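Long-range contacts in beta-lactamase-related domain-containing protein (Bacteroides dorei DSM 17855, PDB 5TGF), which is probably a serine hydrolase of the beta-lactamase and penicillin-binding-protein superfamily, though its substrate is not known, and binds calcium: residues Asp51-Val56 / Gly202-Leu207; Ala57-Trp62 / Ala290-Trp295; Tyr8-Leu13 / Val39-Ala44; Lys35-Leu40 / Gly301-Phe306; Leu87-Gly92 / Ser127-Ile132. All blocks are in the same frame, centred on the assembly; numbering follows the deposited sequence.

Contact 1 of 5, residues Asp51-Val56 / Gly202-Leu207; sequences DTKVYV and GLCTTL
One face of the Tyr55 ring is taken by the sulfur of Cys204, which sits almost over the ring centre: SG is 4.0 Å from the centroid of Tyr55 and 12° off the normal. At the ring edge, near its plane, lies the carbonyl oxygen of Gly202, and the His195 ring meets the tyrosine from outside the pair. A chi1 of -170° lays the thiol over the ring, and the Lys53 chain touches the sulfur too, with CE 3.8 Å from SG. The backbones form a two-stranded antiparallel ladder. Val54 N gives a bond of 2.8 Å to Thr205 O, Thr205 N returns one to Val54 O, and Val56 N bonds Leu203 O. Turned to the face opposite Tyr55 and Cys204, Val54 and Thr205 form the hydrogen-bonded pair; Thr205 OG1 bonds Ser184. Beyond the ladder Thr206 CG2 packs on the carbonyls of Asp51 and Thr52, and waters bridge alongside: one links Asp51 OD1, also bonded to Asn208 ND2, to Thr206 OG1, another Thr52 O to Leu207 N. Thr206 OG1 also caps the following helix through Asp209 N. Three backbone bonds thus fix the register, and with it the place of the Cys204 thiol over the Tyr55 ring.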
# COMPACT_ATOMS: atom_id res chain seq x y z
N ASP A 51 -7.42 4.01 -18.17
CA ASP A 51 -7.16 2.61 -18.37
C ASP A 51 -5.67 2.33 -18.67
O ASP A 51 -5.30 1.22 -18.96
CB ASP A 51 -8.08 2.05 -19.46
CG ASP A 51 -9.56 2.01 -19.04
OD1 ASP A 51 -9.91 1.61 -17.91
OD2 ASP A 51 -10.39 2.41 -19.85
N THR A 52 -4.82 3.35 -18.59
CA THR A 52 -3.38 3.17 -18.75
C THR A 52 -2.80 2.33 -17.63
O THR A 52 -3.00 2.65 -16.47
CB THR A 52 -2.66 4.51 -18.80
OG1 THR A 52 -3.12 5.26 -19.93
CG2 THR A 52 -1.14 4.34 -18.94
N LYS A 53 -2.17 1.21 -17.96
CA LYS A 53 -1.58 0.37 -16.95
C LYS A 53 -0.24 0.94 -16.49
O LYS A 53 0.58 1.35 -17.32
CB LYS A 53 -1.41 -1.06 -17.47
CG LYS A 53 -2.71 -1.81 -17.57
CD LYS A 53 -2.52 -3.18 -18.18
CE LYS A 53 -1.98 -4.16 -17.16
NZ LYS A 53 -1.52 -5.41 -17.82
N VAL A 54 -0.04 0.97 -15.17
CA VAL A 54 1.16 1.54 -14.59
C VAL A 54 1.64 0.62 -13.47
O VAL A 54 0.85 0.12 -12.66
CB VAL A 54 0.90 2.95 -14.00
CG1 VAL A 54 2.19 3.55 -13.49
CG2 VAL A 54 0.28 3.90 -15.03
N TYR A 55 2.96 0.43 -13.41
CA TYR A 55 3.58 -0.21 -12.23
C TYR A 55 3.67 0.79 -11.08
O TYR A 55 4.36 1.80 -11.18
CB TYR A 55 4.97 -0.70 -12.59
CG TYR A 55 4.91 -1.92 -13.48
CD1 TYR A 55 4.63 -3.16 -12.94
CD2 TYR A 55 5.07 -1.80 -14.87
CE1 TYR A 55 4.46 -4.27 -13.76
CE2 TYR A 55 4.94 -2.93 -15.70
CZ TYR A 55 4.59 -4.13 -15.14
OH TYR A 55 4.46 -5.28 -15.89
N VAL A 56 2.90 0.55 -10.03
CA VAL A 56 2.69 1.58 -8.96
C VAL A 56 3.45 1.30 -7.67
O VAL A 56 3.33 2.03 -6.65
CB VAL A 56 1.20 1.75 -8.62
CG1 VAL A 56 0.46 2.26 -9.85
CG2 VAL A 56 0.59 0.47 -8.10
N GLY A 202 5.06 -5.09 -6.53
CA GLY A 202 4.81 -5.68 -7.84
C GLY A 202 3.60 -5.20 -8.62
O GLY A 202 3.50 -5.46 -9.83
N LEU A 203 2.66 -4.54 -7.94
CA LEU A 203 1.34 -4.25 -8.50
C LEU A 203 1.40 -3.37 -9.76
O LEU A 203 2.06 -2.29 -9.79
CB LEU A 203 0.42 -3.60 -7.45
CG LEU A 203 -1.00 -3.31 -7.98
CD1 LEU A 203 -1.75 -4.59 -8.31
CD2 LEU A 203 -1.83 -2.53 -6.97
N CYS A 204 0.78 -3.88 -10.81
CA CYS A 204 0.47 -3.13 -12.02
C CYS A 204 -1.05 -2.89 -12.02
O CYS A 204 -1.80 -3.84 -11.81
CB CYS A 204 0.88 -3.96 -13.23
SG CYS A 204 0.83 -3.05 -14.79
N THR A 205 -1.48 -1.64 -12.20
CA THR A 205 -2.89 -1.29 -12.13
C THR A 205 -3.23 -0.06 -12.99
O THR A 205 -2.43 0.41 -13.77
CB THR A 205 -3.33 -1.12 -10.67
OG1 THR A 205 -4.77 -1.17 -10.55
CG2 THR A 205 -2.80 0.13 -10.05
N THR A 206 -4.47 0.38 -12.90
CA THR A 206 -4.93 1.56 -13.64
C THR A 206 -5.64 2.48 -12.67
O THR A 206 -6.04 2.05 -11.58
CB THR A 206 -5.91 1.15 -14.75
OG1 THR A 206 -7.06 0.53 -14.17
CG2 THR A 206 -5.28 0.14 -15.72
N LEU A 207 -5.91 3.71 -13.10
CA LEU A 207 -6.73 4.61 -12.32
C LEU A 207 -8.11 4.01 -12.04
O LEU A 207 -8.54 3.99 -10.88
CB LEU A 207 -6.91 5.94 -13.02
CG LEU A 207 -7.83 6.94 -12.31
CD1 LEU A 207 -7.19 7.39 -11.00
CD2 LEU A 207 -8.22 8.13 -13.18
O HOH W 1 -8.79 -0.19 -16.09
O HOH W 2 -4.59 4.88 -15.50

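Contact 2 of 5, residues Ala57-Trp62 / Ala290-Trp295; sequences ASAGKW and AGAYPW
Ala59 and Ala292 meet methyl to methyl, CB to CB at 4.0 Å, and this small-residue pairing lets the start of helix 60-74 settle close to strand 293-297. Pro294 adds its ring to the same patch, with CG 4.2 Å from Ala59 CB. It also reaches the indole: Trp62 CE3 lies 4.2 Å from Pro294 CG. The Trp62 side chain, turned away from its own amide nitrogen by a chi1 of -158°, swings its six-membered ring to the strand, where its edge meets the backbone; CZ3 is 3.8 Å from Pro294 O. The looser part of the contact is at its end rather than at solvent, since all the touching residues are buried. Trp295 offers Trp62 little more than its CA, 4.3 Å from Trp62 CZ3. Ser58 and Lys61 turn off elsewhere, both bonding Tyr147 OH; they fit the SxxK pattern of serine beta-lactamases, probably placing the nucleophile at the helix start. Around the contact, helix 207-218 packs on Trp62 through Tyr210, Leu214 and Ile217, with Phe213 edge-to-face, strand 281-285 touches the indole through Ile284, and Phe305 of strand 302-307 lies against Ala292 and Pro294.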
# COMPACT_ATOMS: atom_id res chain seq x y z
N ALA A 57 4.29 0.27 -7.71
CA ALA A 57 5.18 -0.03 -6.58
C ALA A 57 4.43 -0.16 -5.26
O ALA A 57 3.45 -0.90 -5.21
CB ALA A 57 6.28 1.01 -6.53
N SER A 58 4.80 0.60 -4.23
CA SER A 58 4.22 0.40 -2.90
C SER A 58 2.76 0.77 -2.79
O SER A 58 2.15 0.45 -1.77
CB SER A 58 4.99 1.13 -1.83
OG SER A 58 6.29 0.60 -1.76
N ALA A 59 2.17 1.38 -3.81
CA ALA A 59 0.71 1.53 -3.80
C ALA A 59 0.00 0.18 -3.69
O ALA A 59 -1.11 0.10 -3.14
CB ALA A 59 0.21 2.35 -4.97
N GLY A 60 0.67 -0.88 -4.13
CA GLY A 60 0.14 -2.23 -3.98
C GLY A 60 0.15 -2.84 -2.58
O GLY A 60 -0.55 -3.83 -2.37
N LYS A 61 0.87 -2.25 -1.62
CA LYS A 61 0.89 -2.81 -0.26
C LYS A 61 -0.51 -2.82 0.34
O LYS A 61 -0.89 -3.77 1.01
CB LYS A 61 1.88 -2.08 0.66
CG LYS A 61 3.34 -2.42 0.41
CD LYS A 61 4.27 -1.74 1.42
CE LYS A 61 5.72 -2.16 1.28
NZ LYS A 61 6.41 -1.66 0.06
N TRP A 62 -1.27 -1.76 0.07
CA TRP A 62 -2.64 -1.63 0.57
C TRP A 62 -3.51 -2.75 0.01
O TRP A 62 -4.26 -3.38 0.72
CB TRP A 62 -3.20 -0.27 0.18
CG TRP A 62 -4.37 0.22 1.02
CD1 TRP A 62 -5.16 -0.50 1.93
CD2 TRP A 62 -4.86 1.56 1.06
NE1 TRP A 62 -6.07 0.34 2.53
CE2 TRP A 62 -5.93 1.60 1.99
CE3 TRP A 62 -4.49 2.72 0.39
CZ2 TRP A 62 -6.63 2.77 2.27
CZ3 TRP A 62 -5.14 3.89 0.69
CH2 TRP A 62 -6.21 3.91 1.65
N ALA A 290 7.49 6.11 -7.08
CA ALA A 290 7.47 6.71 -8.41
C ALA A 290 6.27 7.62 -8.66
O ALA A 290 6.08 8.10 -9.80
CB ALA A 290 7.53 5.61 -9.49
N GLY A 291 5.51 7.92 -7.62
CA GLY A 291 4.49 8.96 -7.68
C GLY A 291 3.04 8.55 -7.48
O GLY A 291 2.21 9.39 -7.21
N ALA A 292 2.74 7.25 -7.52
CA ALA A 292 1.38 6.79 -7.27
C ALA A 292 0.99 7.15 -5.82
O ALA A 292 1.76 6.86 -4.87
CB ALA A 292 1.27 5.29 -7.49
N TYR A 293 -0.16 7.77 -5.65
CA TYR A 293 -0.62 8.22 -4.33
C TYR A 293 -2.13 7.98 -4.20
O TYR A 293 -2.94 8.80 -4.69
CB TYR A 293 -0.34 9.69 -4.15
CG TYR A 293 -0.72 10.19 -2.76
CD1 TYR A 293 0.04 9.85 -1.64
CD2 TYR A 293 -1.76 11.07 -2.59
CE1 TYR A 293 -0.30 10.32 -0.38
CE2 TYR A 293 -2.11 11.54 -1.35
CZ TYR A 293 -1.37 11.17 -0.24
OH TYR A 293 -1.76 11.65 1.00
N PRO A 294 -2.50 6.90 -3.54
CA PRO A 294 -3.85 6.68 -3.14
C PRO A 294 -4.11 7.13 -1.70
O PRO A 294 -3.29 6.89 -0.81
CB PRO A 294 -3.98 5.17 -3.26
CG PRO A 294 -2.61 4.65 -2.88
CD PRO A 294 -1.64 5.75 -3.18
N TRP A 295 -5.27 7.72 -1.44
CA TRP A 295 -5.61 8.08 -0.07
C TRP A 295 -7.08 8.09 0.22
O TRP A 295 -7.93 8.23 -0.69
CB TRP A 295 -5.00 9.42 0.28
CG TRP A 295 -5.80 10.61 -0.14
CD1 TRP A 295 -6.53 11.43 0.67
CD2 TRP A 295 -5.85 11.20 -1.45
NE1 TRP A 295 -7.13 12.43 -0.08
CE2 TRP A 295 -6.67 12.36 -1.36
CE3 TRP A 295 -5.28 10.88 -2.69
CZ2 TRP A 295 -6.99 13.16 -2.48
CZ3 TRP A 295 -5.58 11.68 -3.81
CH2 TRP A 295 -6.41 12.83 -3.68

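Contact 3 of 5, residues Tyr8-Leu13 / Val39-Ala44; sequences YDFTPL and VLFEKA
The chain comes in as an extended lead, passes Phe10 at the N-cap position and enters helix 11-22, while residues 39-44 form part of the edge strand 38-46, whose Leu40 and Phe41 make a classic beta bulge opposite Val33. The bulge turns both of these side chains toward the incoming segment. Phe41 slides past Phe10 in the opposite direction; the ring planes are 11° apart, but the centroids are 5.1 Å apart and the rings barely overlap. What sits over the Phe10 ring is instead the methylene of Phe41, a CH-pi contact in which CB is 3.7 Å from the Phe10 centroid. In return, Phe10 CB presses on Phe41 CD1 at 3.5 Å. Leu40 serves two aromatic neighbours: its CB touches Phe10 CE2 at 3.7 Å, while CD1 lies over one face of Tyr8, offset toward the rim. Leu13, in the first turn of the helix, brings CD2 to 3.8 Å from Phe41 CD2. Helix 328-337 joins the same apolar layer, with Ile336 on Phe10 and Leu13 and Val337 on Leu40. This layer packs the terminal helices on the sheet of the beta-lactamase fold. On the outer side, Asp9 forms an Asx turn: OD1 accepts from Thr11 N at 3.0 Å and from Thr11 OG1 at 2.7 Å.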
# COMPACT_ATOMS: atom_id res chain seq x y z
N TYR A 8 -17.10 23.12 -6.47
CA TYR A 8 -15.76 23.34 -5.95
C TYR A 8 -14.89 23.91 -7.03
O TYR A 8 -15.17 23.69 -8.21
CB TYR A 8 -15.20 21.99 -5.50
CG TYR A 8 -16.10 21.29 -4.52
CD1 TYR A 8 -16.00 21.55 -3.17
CD2 TYR A 8 -17.07 20.39 -4.94
CE1 TYR A 8 -16.80 20.90 -2.25
CE2 TYR A 8 -17.87 19.72 -4.02
CZ TYR A 8 -17.71 19.99 -2.68
OH TYR A 8 -18.51 19.39 -1.74
N ASP A 9 -13.82 24.60 -6.66
CA ASP A 9 -12.85 25.05 -7.65
C ASP A 9 -11.57 24.21 -7.58
O ASP A 9 -10.79 24.38 -6.67
CB ASP A 9 -12.53 26.54 -7.47
CG ASP A 9 -11.56 27.09 -8.51
OD1 ASP A 9 -11.11 26.37 -9.44
OD2 ASP A 9 -11.21 28.28 -8.36
N PHE A 10 -11.37 23.33 -8.57
CA PHE A 10 -10.21 22.41 -8.59
C PHE A 10 -8.98 22.95 -9.33
O PHE A 10 -8.00 22.25 -9.47
CB PHE A 10 -10.63 21.05 -9.15
CG PHE A 10 -11.22 20.15 -8.11
CD1 PHE A 10 -10.40 19.35 -7.32
CD2 PHE A 10 -12.57 20.19 -7.85
CE1 PHE A 10 -10.92 18.60 -6.29
CE2 PHE A 10 -13.11 19.41 -6.84
CZ PHE A 10 -12.27 18.63 -6.03
N THR A 11 -8.98 24.22 -9.71
CA THR A 11 -7.83 24.83 -10.33
C THR A 11 -6.50 24.65 -9.59
O THR A 11 -5.49 24.40 -10.23
CB THR A 11 -8.08 26.35 -10.54
OG1 THR A 11 -9.21 26.49 -11.38
CG2 THR A 11 -6.90 27.00 -11.20
N PRO A 12 -6.48 24.84 -8.26
CA PRO A 12 -5.18 24.71 -7.60
C PRO A 12 -4.57 23.28 -7.75
O PRO A 12 -3.34 23.13 -7.89
CB PRO A 12 -5.48 25.05 -6.15
CG PRO A 12 -6.74 25.85 -6.20
CD PRO A 12 -7.53 25.24 -7.30
N LEU A 13 -5.41 22.25 -7.75
CA LEU A 13 -4.92 20.88 -7.93
C LEU A 13 -4.43 20.69 -9.36
O LEU A 13 -3.33 20.18 -9.60
CB LEU A 13 -6.03 19.88 -7.61
CG LEU A 13 -5.71 18.40 -7.76
CD1 LEU A 13 -4.61 18.04 -6.77
CD2 LEU A 13 -6.94 17.54 -7.52
N VAL A 39 -18.08 11.82 -8.01
CA VAL A 39 -16.80 12.17 -8.59
C VAL A 39 -16.66 13.69 -8.73
O VAL A 39 -17.35 14.29 -9.54
CB VAL A 39 -16.61 11.48 -9.96
CG1 VAL A 39 -15.34 11.97 -10.63
CG2 VAL A 39 -16.57 9.97 -9.78
N LEU A 40 -15.77 14.31 -7.97
CA LEU A 40 -15.59 15.78 -8.01
C LEU A 40 -14.61 16.25 -9.06
O LEU A 40 -14.69 17.37 -9.52
CB LEU A 40 -15.13 16.31 -6.66
CG LEU A 40 -16.05 16.13 -5.45
CD1 LEU A 40 -15.61 17.09 -4.37
CD2 LEU A 40 -17.53 16.35 -5.80
N PHE A 41 -13.62 15.43 -9.37
CA PHE A 41 -12.57 15.82 -10.29
C PHE A 41 -11.92 14.56 -10.84
O PHE A 41 -11.56 13.67 -10.09
CB PHE A 41 -11.54 16.69 -9.57
CG PHE A 41 -10.49 17.25 -10.49
CD1 PHE A 41 -10.78 18.30 -11.36
CD2 PHE A 41 -9.22 16.73 -10.49
CE1 PHE A 41 -9.80 18.80 -12.20
CE2 PHE A 41 -8.24 17.22 -11.34
CZ PHE A 41 -8.52 18.27 -12.17
N GLU A 42 -11.80 14.51 -12.17
CA GLU A 42 -11.22 13.36 -12.86
C GLU A 42 -10.62 13.86 -14.16
O GLU A 42 -11.30 14.51 -14.95
CB GLU A 42 -12.30 12.31 -13.14
CG GLU A 42 -11.78 10.93 -13.50
CD GLU A 42 -12.89 9.88 -13.56
OE1 GLU A 42 -13.96 10.15 -14.14
OE2 GLU A 42 -12.70 8.79 -12.98
N LYS A 43 -9.33 13.59 -14.37
CA LYS A 43 -8.61 14.19 -15.48
C LYS A 43 -7.38 13.37 -15.79
O LYS A 43 -6.70 12.86 -14.87
CB LYS A 43 -8.16 15.60 -15.15
CG LYS A 43 -7.54 16.33 -16.34
CD LYS A 43 -7.33 17.80 -16.07
CE LYS A 43 -6.69 18.46 -17.27
NZ LYS A 43 -6.32 19.88 -16.99
N ALA A 44 -7.10 13.21 -17.08
CA ALA A 44 -5.88 12.54 -17.51
C ALA A 44 -4.95 13.56 -18.16
O ALA A 44 -5.41 14.55 -18.73
CB ALA A 44 -6.22 11.40 -18.45

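Contact 4 of 5, residues Lys35-Leu40 / Gly301-Phe306; sequences KNDSVL and GVYGFF
Lys35 and Val302 sit side by side as a non-hydrogen-bonded antiparallel pair, their side chains on the same face of the sheet, with Lys35 CB 4.0 Å from Val302 CG2. Lys35 opens the type I' turn that closes the hairpin of strands 28-35 and 38-46, and Gly301 and Val302 form a G1 beta bulge opposite Asn297, so the contact joins two turn ends of the central antiparallel sheet. The lysine extends off the face it shares with Val302 and bends only at its last torsion (chi4 -65°); there NZ gives a bond of 2.9 Å to OD1 of Asn36, the NZ donor lying 29° out of the amide carbonyl plane. Asn36 thus holds the ammonium while its backbone N bonds Gly301 O at 2.9 Å, in the carbonyl plane. Its amide nitrogen lies beside Gly301, where there is no side chain in the way, and positive phi suits that glycine. Across the turn Asp37 and Tyr303 meet at about a right angle, carboxylate and ring planes 58° apart, with OD1 near the plane of the tyrosine at its edge. The stronger partner of that oxygen is His219 NE2, and Tyr218, Leu214 and Lys215 lie round the tyrosine. One water completes the join, accepting from Asp37 N at 3.1 Å and donating to Gly301 O, also at 3.1 Å.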
# COMPACT_ATOMS: atom_id res chain seq x y z
N LYS A 35 -16.00 12.51 -3.50
CA LYS A 35 -16.45 13.01 -2.18
C LYS A 35 -17.88 12.60 -1.96
O LYS A 35 -18.73 12.80 -2.83
CB LYS A 35 -16.32 14.52 -2.05
CG LYS A 35 -16.89 15.06 -0.73
CD LYS A 35 -16.71 16.57 -0.65
CE LYS A 35 -16.78 17.11 0.78
NZ LYS A 35 -18.11 16.92 1.38
N ASN A 36 -18.12 11.94 -0.82
CA ASN A 36 -19.45 11.45 -0.49
C ASN A 36 -20.07 10.71 -1.70
O ASN A 36 -21.21 10.94 -2.06
CB ASN A 36 -20.34 12.61 0.02
CG ASN A 36 -19.80 13.26 1.30
OD1 ASN A 36 -19.72 14.48 1.40
ND2 ASN A 36 -19.39 12.44 2.27
N ASP A 37 -19.24 9.89 -2.36
CA ASP A 37 -19.61 9.06 -3.53
C ASP A 37 -20.00 9.80 -4.82
O ASP A 37 -20.57 9.19 -5.72
CB ASP A 37 -20.69 8.06 -3.13
CG ASP A 37 -20.22 7.13 -2.04
OD1 ASP A 37 -19.12 6.54 -2.22
OD2 ASP A 37 -20.89 7.05 -0.99
N SER A 38 -19.64 11.07 -4.95
CA SER A 38 -19.72 11.76 -6.24
C SER A 38 -18.31 12.04 -6.73
O SER A 38 -17.51 12.60 -6.00
CB SER A 38 -20.45 13.11 -6.10
OG SER A 38 -21.67 12.96 -5.40
N VAL A 39 -18.08 11.82 -8.01
CA VAL A 39 -16.80 12.17 -8.59
C VAL A 39 -16.66 13.69 -8.73
O VAL A 39 -17.35 14.29 -9.54
CB VAL A 39 -16.61 11.48 -9.96
CG1 VAL A 39 -15.34 11.97 -10.63
CG2 VAL A 39 -16.57 9.97 -9.78
N LEU A 40 -15.77 14.31 -7.97
CA LEU A 40 -15.59 15.78 -8.01
C LEU A 40 -14.61 16.25 -9.06
O LEU A 40 -14.69 17.37 -9.52
CB LEU A 40 -15.13 16.31 -6.66
CG LEU A 40 -16.05 16.13 -5.45
CD1 LEU A 40 -15.61 17.09 -4.37
CD2 LEU A 40 -17.53 16.35 -5.80
N GLY A 301 -14.54 13.10 3.83
CA GLY A 301 -15.39 12.15 3.11
C GLY A 301 -14.88 11.83 1.70
O GLY A 301 -15.68 11.60 0.79
N VAL A 302 -13.56 11.86 1.54
CA VAL A 302 -12.90 11.78 0.25
C VAL A 302 -12.11 10.46 0.10
O VAL A 302 -11.45 9.99 1.06
CB VAL A 302 -11.95 12.99 0.06
CG1 VAL A 302 -10.93 12.71 -0.99
CG2 VAL A 302 -12.72 14.26 -0.30
N TYR A 303 -12.17 9.88 -1.10
CA TYR A 303 -11.08 9.02 -1.56
C TYR A 303 -10.59 9.47 -2.93
O TYR A 303 -11.32 10.09 -3.70
CB TYR A 303 -11.46 7.54 -1.50
CG TYR A 303 -12.62 7.14 -2.39
CD1 TYR A 303 -12.40 6.65 -3.65
CD2 TYR A 303 -13.93 7.19 -1.92
CE1 TYR A 303 -13.43 6.29 -4.48
CE2 TYR A 303 -14.99 6.77 -2.74
CZ TYR A 303 -14.71 6.34 -4.03
OH TYR A 303 -15.69 5.96 -4.90
N GLY A 304 -9.28 9.33 -3.16
CA GLY A 304 -8.68 9.68 -4.42
C GLY A 304 -7.46 8.85 -4.79
O GLY A 304 -6.80 8.20 -3.94
N PHE A 305 -7.04 9.02 -6.03
CA PHE A 305 -5.86 8.30 -6.51
C PHE A 305 -5.24 9.13 -7.61
O PHE A 305 -5.93 9.51 -8.57
CB PHE A 305 -6.24 6.92 -7.00
CG PHE A 305 -5.06 6.08 -7.45
CD1 PHE A 305 -3.89 6.04 -6.70
CD2 PHE A 305 -5.19 5.21 -8.52
CE1 PHE A 305 -2.83 5.22 -7.05
CE2 PHE A 305 -4.14 4.40 -8.89
CZ PHE A 305 -2.94 4.41 -8.17
N PHE A 306 -3.95 9.44 -7.46
CA PHE A 306 -3.14 9.94 -8.57
C PHE A 306 -2.20 8.82 -9.03
O PHE A 306 -1.42 8.25 -8.22
CB PHE A 306 -2.33 11.16 -8.12
CG PHE A 306 -1.29 11.63 -9.10
CD1 PHE A 306 -1.66 12.34 -10.25
CD2 PHE A 306 0.05 11.43 -8.86
CE1 PHE A 306 -0.68 12.82 -11.13
CE2 PHE A 306 1.01 11.88 -9.73
CZ PHE A 306 0.64 12.56 -10.89
O HOH W 3 -16.53 9.29 -1.07

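Contact 5 of 5, residues Leu87-Gly92 / Ser127-Ile132; sequences LPQFRG and SAVTEI
Residues 88-90 make a single 3-10 turn, with Phe90 N bonded to Leu87 O, and it lies alongside helix 125-133 without closing on its backbone: Gln89 and Thr130 have their CA atoms 8.6 Å apart, and side chains fill the space between. Val129 is the residue they meet. A chi1 of 167° swings its CG1 away from the backbone N and into the ring edge of Phe90, in the plane of the ring, with CE1 at 3.4 Å and CZ at 3.6 Å from that methyl. The phenyl therefore presents its rim, and not a face, to the valine, the two side chains crossing at about a right angle. Leu87 CD1 reaches the same methyl at 4.3 Å, so CG1 is shared between leucine and phenylalanine. This is plain apolar packing in the all-helical part of the beta-lactamase fold, where a loop between helices 83-86 and 100-103 rests on helix 125-133; Val161 and Arg157 of helix 150-163 touch Leu87 and Val129 respectively, and Leu133 continues the floor under Phe90 and Gln89. Gln89 lies on the solvent side of the patch. Its chain, extended beyond CG, carries OE1 to 4.1 Å from Val129 CG1 and 3.9 Å from Thr130 OG1; that hydroxyl bonds Asp126 O in its own helix. The Leu87 side chain is about 8 Å from that of Leu77, a residue seen to bind calcium in this protein, though none is bound to this chain here.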
# COMPACT_ATOMS: atom_id res chain seq x y z
N LEU A 87 3.89 -22.12 8.26
CA LEU A 87 5.06 -22.48 7.46
C LEU A 87 6.08 -23.24 8.33
O LEU A 87 7.00 -22.63 8.89
CB LEU A 87 5.74 -21.25 6.84
CG LEU A 87 4.82 -20.24 6.15
CD1 LEU A 87 5.61 -19.07 5.57
CD2 LEU A 87 4.06 -20.96 5.05
N PRO A 88 5.90 -24.56 8.45
CA PRO A 88 6.68 -25.29 9.45
C PRO A 88 8.19 -25.32 9.19
O PRO A 88 8.96 -25.57 10.13
CB PRO A 88 6.07 -26.70 9.46
CG PRO A 88 5.33 -26.81 8.17
CD PRO A 88 4.87 -25.42 7.83
N GLN A 89 8.64 -25.00 7.98
CA GLN A 89 10.05 -24.85 7.75
C GLN A 89 10.68 -23.73 8.59
O GLN A 89 11.91 -23.69 8.71
CB GLN A 89 10.38 -24.71 6.24
CG GLN A 89 10.11 -23.34 5.62
CD GLN A 89 10.54 -23.21 4.15
OE1 GLN A 89 9.95 -22.43 3.38
NE2 GLN A 89 11.59 -23.94 3.76
N PHE A 90 9.87 -22.85 9.18
CA PHE A 90 10.41 -21.79 10.05
C PHE A 90 10.62 -22.21 11.52
O PHE A 90 11.14 -21.41 12.29
CB PHE A 90 9.50 -20.54 10.02
CG PHE A 90 9.71 -19.66 8.81
CD1 PHE A 90 9.30 -20.05 7.56
CD2 PHE A 90 10.32 -18.42 8.95
CE1 PHE A 90 9.52 -19.25 6.45
CE2 PHE A 90 10.53 -17.60 7.86
CZ PHE A 90 10.14 -18.02 6.61
N ARG A 91 10.19 -23.41 11.91
CA ARG A 91 10.40 -23.87 13.30
C ARG A 91 11.90 -24.07 13.52
O ARG A 91 12.60 -24.54 12.64
CB ARG A 91 9.70 -25.20 13.57
CG ARG A 91 8.19 -25.12 13.77
CD ARG A 91 7.80 -24.58 15.15
NE ARG A 91 6.36 -24.65 15.39
CZ ARG A 91 5.72 -24.07 16.41
NH1 ARG A 91 6.40 -23.34 17.32
NH2 ARG A 91 4.40 -24.21 16.52
N GLY A 92 12.40 -23.63 14.67
CA GLY A 92 13.83 -23.67 14.94
C GLY A 92 14.54 -22.36 14.66
O GLY A 92 15.71 -22.21 15.03
N SER A 127 9.27 -20.17 -3.41
CA SER A 127 10.70 -19.96 -3.69
C SER A 127 11.26 -18.69 -3.00
O SER A 127 12.37 -18.70 -2.46
CB SER A 127 10.92 -19.84 -5.20
OG SER A 127 10.53 -21.01 -5.87
N ALA A 128 10.49 -17.62 -2.99
CA ALA A 128 10.92 -16.38 -2.31
C ALA A 128 11.18 -16.63 -0.85
O ALA A 128 12.17 -16.16 -0.31
CB ALA A 128 9.90 -15.27 -2.45
N VAL A 129 10.27 -17.34 -0.19
CA VAL A 129 10.34 -17.50 1.25
C VAL A 129 11.46 -18.44 1.71
O VAL A 129 12.04 -18.24 2.77
CB VAL A 129 8.96 -17.95 1.80
CG1 VAL A 129 9.10 -18.41 3.23
CG2 VAL A 129 7.97 -16.82 1.72
N THR A 130 11.79 -19.44 0.90
CA THR A 130 12.99 -20.26 1.11
C THR A 130 14.27 -19.43 1.15
O THR A 130 15.12 -19.63 2.02
CB THR A 130 13.12 -21.35 0.03
OG1 THR A 130 11.94 -22.16 0.05
CG2 THR A 130 14.34 -22.25 0.32
N GLU A 131 14.42 -18.48 0.25
CA GLU A 131 15.60 -17.60 0.29
C GLU A 131 15.56 -16.65 1.50
O GLU A 131 16.59 -16.45 2.17
CB GLU A 131 15.75 -16.80 -0.98
CG GLU A 131 16.97 -15.88 -0.92
CD GLU A 131 17.54 -15.52 -2.28
OE1 GLU A 131 16.85 -15.78 -3.30
OE2 GLU A 131 18.66 -14.96 -2.32
N ILE A 132 14.39 -16.12 1.84
CA ILE A 132 14.29 -15.22 2.98
C ILE A 132 14.60 -15.97 4.30
O ILE A 132 15.17 -15.39 5.23
CB ILE A 132 12.91 -14.53 3.02
CG1 ILE A 132 12.74 -13.65 1.79
CG2 ILE A 132 12.73 -13.74 4.34
CD1 ILE A 132 11.28 -13.38 1.47

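Contacts 2, 3 and 4 all reach the six-stranded antiparallel sheet. Contacts 3 and 4 share Val39 and Leu40, their centres about 10 Å apart at its 38-46 edge, while contacts 2 and 4 use the neighbouring strands 293-297 and 302-307. Contact 1, a separate two-stranded ladder, has its centre about 10 Å from that of contact 2 and packs against it; strand 54-55 and helix 60-74 follow each other in the chain. Contact 5 stands apart among helices, its centre about 48 Å from that of contact 3. Along the chain contact 3 closes first; contact 5 falls within the spans of contacts 1, 2 and 4. N- and C-terminal parts thus build one sheet domain, with a helical insertion between them.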